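Local structure of 378aa long hypothetical citrate synthase (Sulfolobus tokodaii, 1VGM) at residues A[52-57]-A[116-121]; A[92-97]-A[213-218]; A[145-150]-A[158-163]; A[231-236]-A[290-295]; A[271-276]-A[314-319]. The protein is a putative citrate synthase, a mainly helical protein of that family that assembles from two identical chains. One frame throughout, in Å; residues are numbered along the deposited sequence.

In the fold
Contacts 4 and 5 form one continuous block, their centres 13 Å apart: Ala-293 CB of contact 4 lies 3.5 Å from Ile-319 CD1 of contact 5, and the helices 267-280, 284-304 and 314-323 follow one another in the chain. Contact 1 lies on the other side of the chain's centre from contact 4, about 41 Å between centres. Contact 3 is nested within the loop closed by contact 2, yet about 11 Å separates their nearest atoms. Contacts 1 and 2 both reach the second subunit, whereas 3, 4 and 5 stay within the chain. A bound glycerol lies about 4 Å from the side chain of Leu-214 in contact 2.

Contact 1. Residues A[52-57]-A[116-121]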
# COMPACT_ATOMS: atom_id res chain seq x y z
N MET A 52 -2.77 14.18 -19.14
CA MET A 52 -2.32 14.06 -17.76
C MET A 52 -0.84 13.69 -17.65
O MET A 52 -0.14 14.18 -16.76
CB MET A 52 -3.15 13.01 -17.00
CG MET A 52 -4.60 13.42 -16.70
SD MET A 52 -4.81 15.07 -15.96
CE MET A 52 -5.52 14.66 -14.40
N LEU A 53 -0.35 12.84 -18.55
CA LEU A 53 1.01 12.32 -18.40
C LEU A 53 2.02 13.23 -19.08
O LEU A 53 3.09 13.50 -18.53
CB LEU A 53 1.10 10.90 -18.98
CG LEU A 53 0.31 9.83 -18.23
CD1 LEU A 53 0.39 8.50 -18.99
CD2 LEU A 53 0.85 9.67 -16.82
N TYR A 54 1.68 13.70 -20.28
CA TYR A 54 2.61 14.48 -21.08
C TYR A 54 2.35 15.99 -20.97
O TYR A 54 3.24 16.79 -21.24
CB TYR A 54 2.54 14.04 -22.55
CG TYR A 54 3.02 12.62 -22.80
CD1 TYR A 54 2.20 11.54 -22.52
CD2 TYR A 54 4.30 12.37 -23.29
CE1 TYR A 54 2.63 10.23 -22.71
CE2 TYR A 54 4.75 11.05 -23.49
CZ TYR A 54 3.91 9.99 -23.20
OH TYR A 54 4.34 8.69 -23.40
N GLY A 55 1.14 16.37 -20.57
CA GLY A 55 0.89 17.76 -20.22
C GLY A 55 0.00 18.52 -21.20
O GLY A 55 -0.56 19.56 -20.83
N GLU A 56 -0.14 18.03 -22.42
CA GLU A 56 -1.02 18.67 -23.40
C GLU A 56 -1.96 17.66 -24.05
O GLU A 56 -1.71 16.45 -24.00
CB GLU A 56 -0.19 19.35 -24.50
CG GLU A 56 0.87 20.31 -23.98
CD GLU A 56 0.28 21.59 -23.41
OE1 GLU A 56 1.06 22.39 -22.86
OE2 GLU A 56 -0.95 21.78 -23.50
N LEU A 57 -3.02 18.15 -24.67
CA LEU A 57 -3.83 17.34 -25.58
C LEU A 57 -2.96 16.91 -26.74
O LEU A 57 -2.16 17.68 -27.25
CB LEU A 57 -5.02 18.16 -26.09
CG LEU A 57 -5.99 18.54 -24.98
CD1 LEU A 57 -7.04 19.51 -25.51
CD2 LEU A 57 -6.64 17.27 -24.41
N THR A 116 11.28 6.55 -19.68
CA THR A 116 10.26 5.54 -19.96
C THR A 116 9.05 5.55 -19.02
O THR A 116 8.11 4.78 -19.21
CB THR A 116 10.86 4.10 -19.94
OG1 THR A 116 11.47 3.85 -18.67
CG2 THR A 116 11.90 3.93 -21.02
N ASN A 117 9.07 6.41 -18.01
CA ASN A 117 8.03 6.36 -16.98
C ASN A 117 6.64 6.53 -17.59
O ASN A 117 5.70 5.85 -17.18
CB ASN A 117 8.27 7.44 -15.92
CG ASN A 117 9.35 7.05 -14.92
OD1 ASN A 117 9.69 5.88 -14.79
ND2 ASN A 117 9.90 8.04 -14.22
N LYS A 118 6.50 7.44 -18.55
CA LYS A 118 5.19 7.80 -19.10
C LYS A 118 4.65 6.67 -19.96
O LYS A 118 3.46 6.34 -19.92
CB LYS A 118 5.28 9.07 -19.95
CG LYS A 118 5.35 10.36 -19.14
CD LYS A 118 5.48 11.58 -20.03
CE LYS A 118 6.94 11.91 -20.30
NZ LYS A 118 7.58 12.60 -19.14
N GLU A 119 5.53 6.07 -20.76
CA GLU A 119 5.14 4.94 -21.58
C GLU A 119 4.78 3.74 -20.69
O GLU A 119 3.85 2.99 -20.99
CB GLU A 119 6.27 4.59 -22.54
CG GLU A 119 6.56 5.66 -23.59
CD GLU A 119 7.15 6.95 -23.01
OE1 GLU A 119 7.95 6.86 -22.04
OE2 GLU A 119 6.82 8.05 -23.52
N LEU A 120 5.51 3.57 -19.59
CA LEU A 120 5.19 2.51 -18.63
C LEU A 120 3.83 2.73 -17.98
O LEU A 120 3.08 1.78 -17.78
CB LEU A 120 6.27 2.42 -17.54
CG LEU A 120 5.95 1.50 -16.35
CD1 LEU A 120 5.83 0.06 -16.84
CD2 LEU A 120 7.02 1.61 -15.28
N ALA A 121 3.50 3.98 -17.66
CA ALA A 121 2.17 4.34 -17.18
C ALA A 121 1.04 3.89 -18.12
O ALA A 121 0.02 3.37 -17.67
CB ALA A 121 2.08 5.85 -16.95
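Leu-53, in the last turn of helix 45-54, faces Lys-118 in the first turn of helix 117-139, with Leu-53 CA and Lys-118 CA 6.2 Å apart. The apolar part of the contact is small: Leu-53 CD1 rests 3.7 Å from the methyl CB of Ala-121, and both residues pack on Ile-348 of helix 331-353. Lys-118 fills the middle. Its CD passes 3.4 Å from Leu-53 O and continues over one face of the Tyr-54 ring, 3.6 Å from the ring centroid and 15° off the normal, which defines a CH-pi contact. Two bends further along the chain carry Lys-118 NZ away from the ring; at 5.8 Å from the Tyr-54 centroid it offers at most a weak cation-pi attraction. The far end of the ring is held by a polar bond, Tyr-54 OH donating to Glu-119 OE2 over 2.6 Å. Although Glu-119 starts out facing away, the fold in its chain at chi2 (68°) swings the carboxylate back to the phenol. The hydroxyl meets OE2 from above the carboxylate plane, 52° out of it, with ring and carboxylate steeply turned to one another. His-50 stacks on the Tyr-54 ring, so the ring's position is fixed by stacking, by the lysine methylenes and by the hydroxyl bond. Beyond Tyr-54 the helix stops at Gly-55, whose phi is positive, and Glu-56 reaches Arg-370 of the second subunit in a salt bridge. This is a surface junction of a helix C-terminus with a helix N-terminus, within the mainly helical framework of the citrate synthase fold.

Contact 2. Residues A[92-97]-A[213-218]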
# COMPACT_ATOMS: atom_id res chain seq x y z
N ASP A 92 -13.64 -9.99 -2.49
CA ASP A 92 -13.75 -8.59 -2.84
C ASP A 92 -12.87 -8.25 -4.05
O ASP A 92 -11.70 -8.63 -4.11
CB ASP A 92 -13.34 -7.73 -1.65
CG ASP A 92 -13.51 -6.25 -1.91
OD1 ASP A 92 -12.75 -5.71 -2.73
OD2 ASP A 92 -14.42 -5.64 -1.32
N ALA A 93 -13.44 -7.54 -5.02
CA ALA A 93 -12.75 -7.28 -6.28
C ALA A 93 -11.45 -6.49 -6.09
O ALA A 93 -10.46 -6.75 -6.77
CB ALA A 93 -13.67 -6.54 -7.24
N ILE A 94 -11.45 -5.54 -5.18
CA ILE A 94 -10.24 -4.79 -4.89
C ILE A 94 -9.17 -5.62 -4.18
O ILE A 94 -7.98 -5.42 -4.40
CB ILE A 94 -10.54 -3.56 -4.02
CG1 ILE A 94 -11.55 -2.66 -4.74
CG2 ILE A 94 -9.25 -2.79 -3.75
CD1 ILE A 94 -11.03 -2.07 -6.06
N GLY A 95 -9.60 -6.55 -3.33
CA GLY A 95 -8.72 -7.63 -2.90
C GLY A 95 -8.05 -8.34 -4.06
O GLY A 95 -6.83 -8.55 -4.09
N MET A 96 -8.85 -8.73 -5.04
CA MET A 96 -8.32 -9.45 -6.18
C MET A 96 -7.40 -8.55 -7.01
O MET A 96 -6.36 -9.00 -7.52
CB MET A 96 -9.46 -10.01 -7.02
CG MET A 96 -10.21 -11.16 -6.30
SD MET A 96 -11.74 -11.64 -7.09
CE MET A 96 -11.12 -12.36 -8.62
N MET A 97 -7.76 -7.29 -7.13
CA MET A 97 -6.98 -6.36 -7.93
C MET A 97 -5.63 -6.06 -7.28
O MET A 97 -4.60 -6.04 -7.96
CB MET A 97 -7.75 -5.06 -8.14
CG MET A 97 -7.16 -4.19 -9.24
SD MET A 97 -8.17 -2.74 -9.61
CE MET A 97 -9.74 -3.49 -9.89
N ALA A 213 -5.43 0.87 0.33
CA ALA A 213 -6.18 1.97 0.94
C ALA A 213 -7.60 2.07 0.40
O ALA A 213 -8.54 2.31 1.16
CB ALA A 213 -5.44 3.28 0.70
N LEU A 214 -7.76 1.88 -0.91
CA LEU A 214 -9.08 1.96 -1.54
C LEU A 214 -10.02 0.87 -1.04
O LEU A 214 -11.23 1.06 -1.03
CB LEU A 214 -8.94 1.86 -3.08
CG LEU A 214 -10.24 1.92 -3.90
CD1 LEU A 214 -11.03 3.19 -3.57
CD2 LEU A 214 -9.92 1.87 -5.38
N LYS A 215 -9.45 -0.27 -0.64
CA LYS A 215 -10.27 -1.42 -0.26
C LYS A 215 -11.06 -1.19 1.04
O LYS A 215 -12.01 -1.91 1.33
CB LYS A 215 -9.39 -2.68 -0.12
CG LYS A 215 -10.18 -3.98 0.07
CD LYS A 215 -9.26 -5.20 0.09
CE LYS A 215 -10.04 -6.46 0.43
NZ LYS A 215 -10.64 -6.38 1.78
N GLY A 216 -10.65 -0.19 1.82
CA GLY A 216 -11.35 0.14 3.05
C GLY A 216 -12.67 0.86 2.81
O GLY A 216 -12.74 1.75 1.96
N PRO A 217 -13.74 0.50 3.56
CA PRO A 217 -15.09 1.02 3.34
C PRO A 217 -15.28 2.52 3.60
O PRO A 217 -16.33 3.08 3.28
CB PRO A 217 -15.97 0.16 4.26
CG PRO A 217 -15.04 -0.29 5.34
CD PRO A 217 -13.72 -0.52 4.63
N LEU A 218 -14.28 3.18 4.17
CA LEU A 218 -14.34 4.63 4.36
C LEU A 218 -13.76 5.38 3.17
O LEU A 218 -13.71 6.62 3.16
CB LEU A 218 -13.60 5.03 5.63
CG LEU A 218 -14.26 4.66 6.96
CD1 LEU A 218 -13.57 5.37 8.11
CD2 LEU A 218 -15.73 5.06 6.92
O HOH W 1 -13.41 -5.18 1.11
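The N-cap of helix 93-108 is the element engaged here: Asp-92 caps the helix while the aliphatic chain of Lys-215 lies along its first turn, Asp-92 CB being 4.1 Å from Lys-215 CE. With CG anti to its own N (chi1 -176°), Asp-92 brings OD1 to the first-turn amides, where it accepts from Ile-94 N at 2.8 Å and from Gly-95 N at 3.3 Å, both weak bonds. Lys-215 and Ile-94 lie alongside, pointing opposite ways, Ile-94 CG2 touching Lys-215 CB at 3.6 Å. Farther out, Lys-215 CD packs 3.7 Å from Gly-95 N. Lys-215 lies at the C-terminal end of helix 203-214, which meets helix 93-108 close to the dimer interface of this citrate synthase fold. Deeper in, the side chains of Ile-94 and Leu-214 cross at about a right angle, Ile-94 CD1 lying 4.1 Å from Leu-214 CD2. The lysine chain is extended until chi4 (-63°) turns its ammonium group toward the second subunit, whose Asp-202 and Asp-109 form salt bridges with NZ. A water bridges Lys-215 and Asp-92, accepting a hydrogen bond from Lys-215 NZ at 3.1 Å and donating weakly to Asp-92 OD2 over 2.7 Å.

Contact 3. Residues A[145-150]-A[158-163]; sequences KIPEPS and LAATFG
Ala-160 O accepts a hydrogen bond from Arg-137 NE of helix 117-139 and is also packed by Lys-145, whose CD lies 3.6 Å away. This is a loop-to-helix contact within the mainly helical citrate synthase fold: the extended loop before helix 153-162 packs on the C-terminal half of that helix, with only seven residues separating the two segments. The side chain of Ala-160 is a single methyl, which allows Pro-147 CA and Ala-160 CA to come within 4.9 Å. Ala-160 CB is pressed against the proline ring, 3.7 Å from Pro-147 CG. The same methyl is also 3.7 Å from Pro-147 CA, which places it against the root of the ring as well as its corner. Thr-130 and Phe-74 pack on Pro-147 too, so the loop is wedged between helix 153-162 and other parts of the chain. The lysine itself starts fully extended and then turns twice, at chi3 (-82°) and chi4 (78°), lifting its ammonium group over the end of the helix. There NZ lies close to the like charges of Arg-137 and Lys-143. The helix ends at Gly-163, with positive phi, its N bonded weakly to Ala-159 O at 2.7 Å; Lys-145 CE passes 4.4 Å from Gly-163 CA.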
# COMPACT_ATOMS: atom_id res chain seq x y z
N LYS A 145 -10.51 -13.82 -20.48
CA LYS A 145 -10.39 -13.25 -21.81
C LYS A 145 -9.54 -11.99 -21.79
O LYS A 145 -9.83 -11.04 -21.06
CB LYS A 145 -11.78 -12.93 -22.36
CG LYS A 145 -11.76 -12.34 -23.75
CD LYS A 145 -13.17 -12.06 -24.25
CE LYS A 145 -13.81 -13.33 -24.82
NZ LYS A 145 -14.31 -14.24 -23.75
N ILE A 146 -8.47 -11.99 -22.59
CA ILE A 146 -7.59 -10.83 -22.68
C ILE A 146 -8.16 -9.80 -23.65
O ILE A 146 -8.63 -10.15 -24.73
CB ILE A 146 -6.18 -11.24 -23.14
CG1 ILE A 146 -5.66 -12.40 -22.28
CG2 ILE A 146 -5.23 -10.04 -23.03
CD1 ILE A 146 -5.57 -12.08 -20.79
N PRO A 147 -8.15 -8.51 -23.26
CA PRO A 147 -8.61 -7.46 -24.18
C PRO A 147 -7.82 -7.44 -25.49
O PRO A 147 -6.63 -7.74 -25.53
CB PRO A 147 -8.43 -6.18 -23.38
CG PRO A 147 -8.52 -6.62 -21.95
CD PRO A 147 -7.84 -7.97 -21.93
N GLU A 148 -8.50 -7.06 -26.57
CA GLU A 148 -7.88 -7.02 -27.88
C GLU A 148 -7.86 -5.60 -28.43
O GLU A 148 -8.66 -4.76 -28.05
CB GLU A 148 -8.64 -7.91 -28.84
CG GLU A 148 -8.55 -9.37 -28.48
CD GLU A 148 -8.33 -10.24 -29.70
OE1 GLU A 148 -9.33 -10.61 -30.35
OE2 GLU A 148 -7.16 -10.54 -30.00
N PRO A 149 -6.91 -5.33 -29.34
CA PRO A 149 -6.89 -4.03 -30.02
C PRO A 149 -8.26 -3.74 -30.61
O PRO A 149 -8.95 -4.64 -31.08
CB PRO A 149 -5.83 -4.21 -31.10
CG PRO A 149 -4.92 -5.27 -30.55
CD PRO A 149 -5.84 -6.22 -29.83
N SER A 150 -8.65 -2.47 -30.58
CA SER A 150 -9.90 -2.04 -31.19
C SER A 150 -9.82 -0.53 -31.35
O SER A 150 -8.78 0.06 -31.06
CB SER A 150 -11.09 -2.41 -30.30
OG SER A 150 -11.22 -1.52 -29.20
N LEU A 158 -14.69 -3.15 -22.65
CA LEU A 158 -16.07 -3.62 -22.60
C LEU A 158 -16.22 -4.96 -23.31
O LEU A 158 -16.97 -5.82 -22.86
CB LEU A 158 -17.02 -2.60 -23.23
CG LEU A 158 -17.24 -1.32 -22.43
CD1 LEU A 158 -18.19 -0.40 -23.18
CD2 LEU A 158 -17.80 -1.65 -21.06
N ALA A 159 -15.52 -5.13 -24.43
CA ALA A 159 -15.62 -6.34 -25.23
C ALA A 159 -15.03 -7.55 -24.51
O ALA A 159 -15.58 -8.65 -24.55
CB ALA A 159 -14.93 -6.14 -26.59
N ALA A 160 -13.90 -7.35 -23.83
CA ALA A 160 -13.28 -8.41 -23.06
C ALA A 160 -14.18 -8.81 -21.90
O ALA A 160 -14.38 -9.99 -21.62
CB ALA A 160 -11.94 -7.94 -22.54
N THR A 161 -14.72 -7.81 -21.21
CA THR A 161 -15.53 -8.04 -20.03
C THR A 161 -16.77 -8.88 -20.37
O THR A 161 -17.02 -9.90 -19.73
CB THR A 161 -15.97 -6.70 -19.40
OG1 THR A 161 -14.81 -6.01 -18.93
CG2 THR A 161 -16.93 -6.93 -18.24
N PHE A 162 -17.53 -8.46 -21.38
CA PHE A 162 -18.82 -9.07 -21.65
C PHE A 162 -18.81 -10.01 -22.86
O PHE A 162 -19.80 -10.68 -23.14
CB PHE A 162 -19.88 -7.97 -21.84
CG PHE A 162 -20.07 -7.11 -20.62
CD1 PHE A 162 -19.70 -5.76 -20.63
CD2 PHE A 162 -20.55 -7.67 -19.43
CE1 PHE A 162 -19.80 -4.98 -19.47
CE2 PHE A 162 -20.66 -6.90 -18.27
CZ PHE A 162 -20.28 -5.56 -18.29
N GLY A 163 -17.68 -10.06 -23.56
CA GLY A 163 -17.51 -11.05 -24.61
C GLY A 163 -18.38 -10.79 -25.82
O GLY A 163 -18.78 -11.72 -26.51

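Contact 4. Residues A[231-236]-A[290-295]; sequences VEIGSV and YEIAER
Ile-292 packs tightly into the turn that follows helix 222-233, in contrast to the looser outer side, where the charged ends of Glu-291 and Arg-295 lead away. On the tight side Val-236 CA and Ile-292 CA are only 4.5 Å apart. Ile-292 CG1 touches backbone, 3.4 Å from Ser-235 C and equally close to Val-236 N, while its CD1 extends along the turn to 3.5 Å from Ser-235 N. Chi1 of -72° sets this branch beside the isoleucine's own N and sends the other branch, CG2, down to the helix end, where it meets Ile-233 CD1 at 3.7 Å. Phe-230 packs on Ile-292 and Trp-242 on Ile-233. The chain turns at Gly-234, which adopts positive phi just after the helix, and Ser-235 N gives only a weak bond back to Ile-233 O. No hydrogen bond joins the two segments, so their fit rests on shape. Toward the outer side, Val-236 CG2 lies against the stem of Glu-291, 3.6 Å from its CB; Val-236 CG1 lies 3.7 Å from Glu-291 O, and Arg-295 CB is only at the margin. Beyond these stems the charged ends find partners elsewhere: Glu-291 OE2 pairs with Lys-287 one turn back on the same helix, and Arg-295 NE with Asp-240. Lys-288 reaches across to Gly-234 O, adding a polar tie at the turn. Here the turn between helices 222-233 and 239-249 is seated on the side of helix 284-304 in the mainly helical citrate synthase fold.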
# COMPACT_ATOMS: atom_id res chain seq x y z
N VAL A 231 -32.01 0.61 -5.10
CA VAL A 231 -32.44 -0.78 -5.10
C VAL A 231 -33.40 -1.04 -3.94
O VAL A 231 -34.42 -1.70 -4.10
CB VAL A 231 -31.23 -1.73 -4.96
CG1 VAL A 231 -31.72 -3.17 -4.87
CG2 VAL A 231 -30.30 -1.55 -6.15
N GLU A 232 -33.06 -0.51 -2.77
CA GLU A 232 -33.91 -0.68 -1.60
C GLU A 232 -35.25 0.05 -1.74
O GLU A 232 -36.30 -0.47 -1.36
CB GLU A 232 -33.18 -0.19 -0.35
CG GLU A 232 -33.93 -0.42 0.95
CD GLU A 232 -33.05 -0.21 2.17
OE1 GLU A 232 -32.37 -1.18 2.58
OE2 GLU A 232 -33.05 0.91 2.72
N ILE A 233 -35.22 1.26 -2.30
CA ILE A 233 -36.45 1.99 -2.55
C ILE A 233 -37.40 1.21 -3.46
O ILE A 233 -38.61 1.18 -3.20
CB ILE A 233 -36.16 3.37 -3.18
CG1 ILE A 233 -35.43 4.24 -2.16
CG2 ILE A 233 -37.46 4.04 -3.61
CD1 ILE A 233 -34.53 5.27 -2.78
N GLY A 234 -36.87 0.60 -4.50
CA GLY A 234 -37.62 -0.40 -5.24
C GLY A 234 -38.40 0.18 -6.41
O GLY A 234 -38.34 -0.34 -7.52
N SER A 235 -39.14 1.25 -6.15
CA SER A 235 -39.93 1.90 -7.18
C SER A 235 -40.06 3.38 -6.88
O SER A 235 -39.92 3.80 -5.73
CB SER A 235 -41.32 1.28 -7.25
OG SER A 235 -41.91 1.53 -8.52
N VAL A 236 -40.34 4.17 -7.91
CA VAL A 236 -40.44 5.62 -7.77
C VAL A 236 -41.56 6.00 -6.80
O VAL A 236 -41.46 6.99 -6.07
CB VAL A 236 -40.72 6.28 -9.13
CG1 VAL A 236 -40.28 7.74 -9.09
CG2 VAL A 236 -39.98 5.54 -10.23
N TYR A 290 -33.26 5.32 -12.45
CA TYR A 290 -33.08 6.73 -12.77
C TYR A 290 -34.19 7.56 -12.15
O TYR A 290 -33.93 8.59 -11.52
CB TYR A 290 -33.07 6.94 -14.29
CG TYR A 290 -32.83 8.37 -14.68
CD1 TYR A 290 -31.61 8.99 -14.41
CD2 TYR A 290 -33.82 9.12 -15.32
CE1 TYR A 290 -31.38 10.32 -14.76
CE2 TYR A 290 -33.60 10.45 -15.67
CZ TYR A 290 -32.38 11.04 -15.38
OH TYR A 290 -32.16 12.36 -15.71
N GLU A 291 -35.43 7.12 -12.32
CA GLU A 291 -36.57 7.93 -11.89
C GLU A 291 -36.63 8.00 -10.37
O GLU A 291 -36.93 9.05 -9.80
CB GLU A 291 -37.87 7.35 -12.44
CG GLU A 291 -38.09 7.62 -13.91
CD GLU A 291 -39.48 7.20 -14.37
OE1 GLU A 291 -40.05 6.26 -13.79
OE2 GLU A 291 -40.00 7.82 -15.32
N ILE A 292 -36.34 6.88 -9.72
CA ILE A 292 -36.14 6.85 -8.28
C ILE A 292 -35.05 7.85 -7.87
O ILE A 292 -35.28 8.70 -7.01
CB ILE A 292 -35.75 5.43 -7.81
CG1 ILE A 292 -36.98 4.52 -7.89
CG2 ILE A 292 -35.22 5.46 -6.39
CD1 ILE A 292 -36.65 3.05 -7.72
N ALA A 293 -33.88 7.76 -8.50
CA ALA A 293 -32.77 8.66 -8.20
C ALA A 293 -33.12 10.13 -8.39
O ALA A 293 -32.73 10.97 -7.59
CB ALA A 293 -31.56 8.29 -9.06
N GLU A 294 -33.86 10.44 -9.46
CA GLU A 294 -34.36 11.79 -9.72
C GLU A 294 -35.18 12.34 -8.57
O GLU A 294 -35.02 13.49 -8.16
CB GLU A 294 -35.25 11.82 -10.95
CG GLU A 294 -34.55 11.73 -12.28
CD GLU A 294 -35.50 12.03 -13.42
OE1 GLU A 294 -35.47 13.16 -13.94
OE2 GLU A 294 -36.29 11.13 -13.79
N ARG A 295 -36.10 11.53 -8.07
CA ARG A 295 -37.01 11.98 -7.03
C ARG A 295 -36.23 12.19 -5.75
O ARG A 295 -36.45 13.15 -5.03
CB ARG A 295 -38.13 10.95 -6.80
CG ARG A 295 -39.12 11.34 -5.69
CD ARG A 295 -39.78 12.69 -5.98
NE ARG A 295 -40.78 13.06 -4.98
CZ ARG A 295 -41.41 14.23 -4.93
NH1 ARG A 295 -41.16 15.16 -5.84
NH2 ARG A 295 -42.28 14.47 -3.96

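Contact 5. Residues A[271-276]-A[314-319]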
# COMPACT_ATOMS: atom_id res chain seq x y z
N ILE A 271 -22.78 15.22 -15.25
CA ILE A 271 -22.46 14.47 -16.46
C ILE A 271 -22.90 13.01 -16.33
O ILE A 271 -23.53 12.47 -17.23
CB ILE A 271 -20.94 14.55 -16.77
CG1 ILE A 271 -20.55 16.00 -17.06
CG2 ILE A 271 -20.59 13.64 -17.95
CD1 ILE A 271 -19.06 16.25 -17.11
N PHE A 272 -22.60 12.38 -15.20
CA PHE A 272 -23.12 11.04 -14.94
C PHE A 272 -24.64 10.99 -15.08
O PHE A 272 -25.21 10.03 -15.62
CB PHE A 272 -22.73 10.57 -13.53
CG PHE A 272 -21.38 9.91 -13.47
CD1 PHE A 272 -20.39 10.40 -12.63
CD2 PHE A 272 -21.10 8.79 -14.24
CE1 PHE A 272 -19.14 9.79 -12.57
CE2 PHE A 272 -19.86 8.18 -14.19
CZ PHE A 272 -18.87 8.68 -13.36
N LYS A 273 -25.32 12.03 -14.59
CA LYS A 273 -26.77 12.05 -14.66
C LYS A 273 -27.22 12.01 -16.12
O LYS A 273 -28.07 11.20 -16.49
CB LYS A 273 -27.32 13.30 -13.97
CG LYS A 273 -28.85 13.35 -13.89
CD LYS A 273 -29.34 14.60 -13.18
CE LYS A 273 -30.83 14.83 -13.39
NZ LYS A 273 -31.65 13.78 -12.74
N THR A 274 -26.64 12.88 -16.95
CA THR A 274 -27.02 12.94 -18.36
C THR A 274 -26.74 11.61 -19.06
O THR A 274 -27.51 11.18 -19.91
CB THR A 274 -26.24 14.07 -19.09
OG1 THR A 274 -24.85 13.76 -19.13
CG2 THR A 274 -26.40 15.37 -18.36
N LEU A 275 -25.64 10.96 -18.69
CA LEU A 275 -25.41 9.59 -19.14
C LEU A 275 -26.53 8.66 -18.70
O LEU A 275 -27.12 7.95 -19.51
CB LEU A 275 -24.08 9.07 -18.60
CG LEU A 275 -22.84 9.77 -19.15
CD1 LEU A 275 -21.62 9.24 -18.43
CD2 LEU A 275 -22.76 9.56 -20.67
N ALA A 276 -26.83 8.65 -17.41
CA ALA A 276 -27.93 7.84 -16.89
C ALA A 276 -29.21 8.15 -17.65
O ALA A 276 -29.90 7.25 -18.12
CB ALA A 276 -28.13 8.12 -15.40
N ASP A 314 -20.85 10.31 -6.88
CA ASP A 314 -21.21 8.91 -6.63
C ASP A 314 -22.72 8.67 -6.69
O ASP A 314 -23.17 7.53 -6.65
CB ASP A 314 -20.67 8.46 -5.26
CG ASP A 314 -19.19 8.75 -5.08
OD1 ASP A 314 -18.41 8.40 -5.99
OD2 ASP A 314 -18.81 9.34 -4.04
N PHE A 315 -23.50 9.74 -6.78
CA PHE A 315 -24.96 9.61 -6.76
C PHE A 315 -25.51 8.92 -7.99
O PHE A 315 -26.43 8.11 -7.88
CB PHE A 315 -25.62 10.98 -6.62
CG PHE A 315 -27.09 10.92 -6.31
CD1 PHE A 315 -27.53 10.66 -5.01
CD2 PHE A 315 -28.03 11.11 -7.32
CE1 PHE A 315 -28.90 10.62 -4.72
CE2 PHE A 315 -29.40 11.07 -7.04
CZ PHE A 315 -29.83 10.81 -5.74
N TYR A 316 -24.98 9.25 -9.17
CA TYR A 316 -25.51 8.74 -10.43
C TYR A 316 -24.57 7.76 -11.11
O TYR A 316 -24.94 7.16 -12.11
CB TYR A 316 -25.83 9.88 -11.41
CG TYR A 316 -27.16 10.54 -11.16
CD1 TYR A 316 -27.24 11.85 -10.69
CD2 TYR A 316 -28.36 9.85 -11.38
CE1 TYR A 316 -28.46 12.46 -10.44
CE2 TYR A 316 -29.60 10.46 -11.12
CZ TYR A 316 -29.64 11.76 -10.65
OH TYR A 316 -30.84 12.36 -10.37
N SER A 317 -23.36 7.59 -10.58
CA SER A 317 -22.34 6.83 -11.30
C SER A 317 -22.73 5.36 -11.40
O SER A 317 -22.58 4.73 -12.46
CB SER A 317 -20.98 6.97 -10.60
OG SER A 317 -21.02 6.53 -9.25
N GLY A 318 -23.25 4.82 -10.31
CA GLY A 318 -23.60 3.41 -10.27
C GLY A 318 -24.73 3.03 -11.21
O GLY A 318 -24.74 1.93 -11.75
N ILE A 319 -25.68 3.94 -11.42
CA ILE A 319 -26.74 3.72 -12.38
C ILE A 319 -26.14 3.64 -13.79
O ILE A 319 -26.60 2.86 -14.62
CB ILE A 319 -27.79 4.87 -12.34
CG1 ILE A 319 -28.58 4.82 -11.03
CG2 ILE A 319 -28.75 4.77 -13.53
CD1 ILE A 319 -29.55 5.99 -10.84
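Phe-272 CB and Tyr-316 CB meet at 3.8 Å in the centre of the interface, and one turn further on Ala-276 CB sits 3.9 Å from Ile-319 CG2. Beside them Ser-317 CB lies squarely over the Phe-272 ring, 3.8 Å from its centroid and 6° off the normal, a CH-pi contact. The serine hydroxyl, held between its own N and carbonyl carbon (chi1 58°), bonds to Tyr-181 OH. Moving outward, Lys-273 and Tyr-316 run side by side in the same direction. The lysine chain covers one ring face, its CG 3.7 Å from the Tyr-316 centroid, and Phe-315 CD2 approaches the opposite face. At the polar edge the lysine bends at its last torsion, bringing NZ to donate to Tyr-316 OH at 2.9 Å. Glu-297 OE1, from helix 284-304, bonds to both of these atoms, forming a salt bridge with NZ, so that lysine, tyrosine and glutamate make a closed triangle; the negative charge probably favours the protonated lysine. The axes of 271-276 and 314-319 approach to 8.0 Å with their N-to-C directions 30° apart, the close, roughly parallel helix pairing that belongs to the buried core of this helical citrate synthase fold.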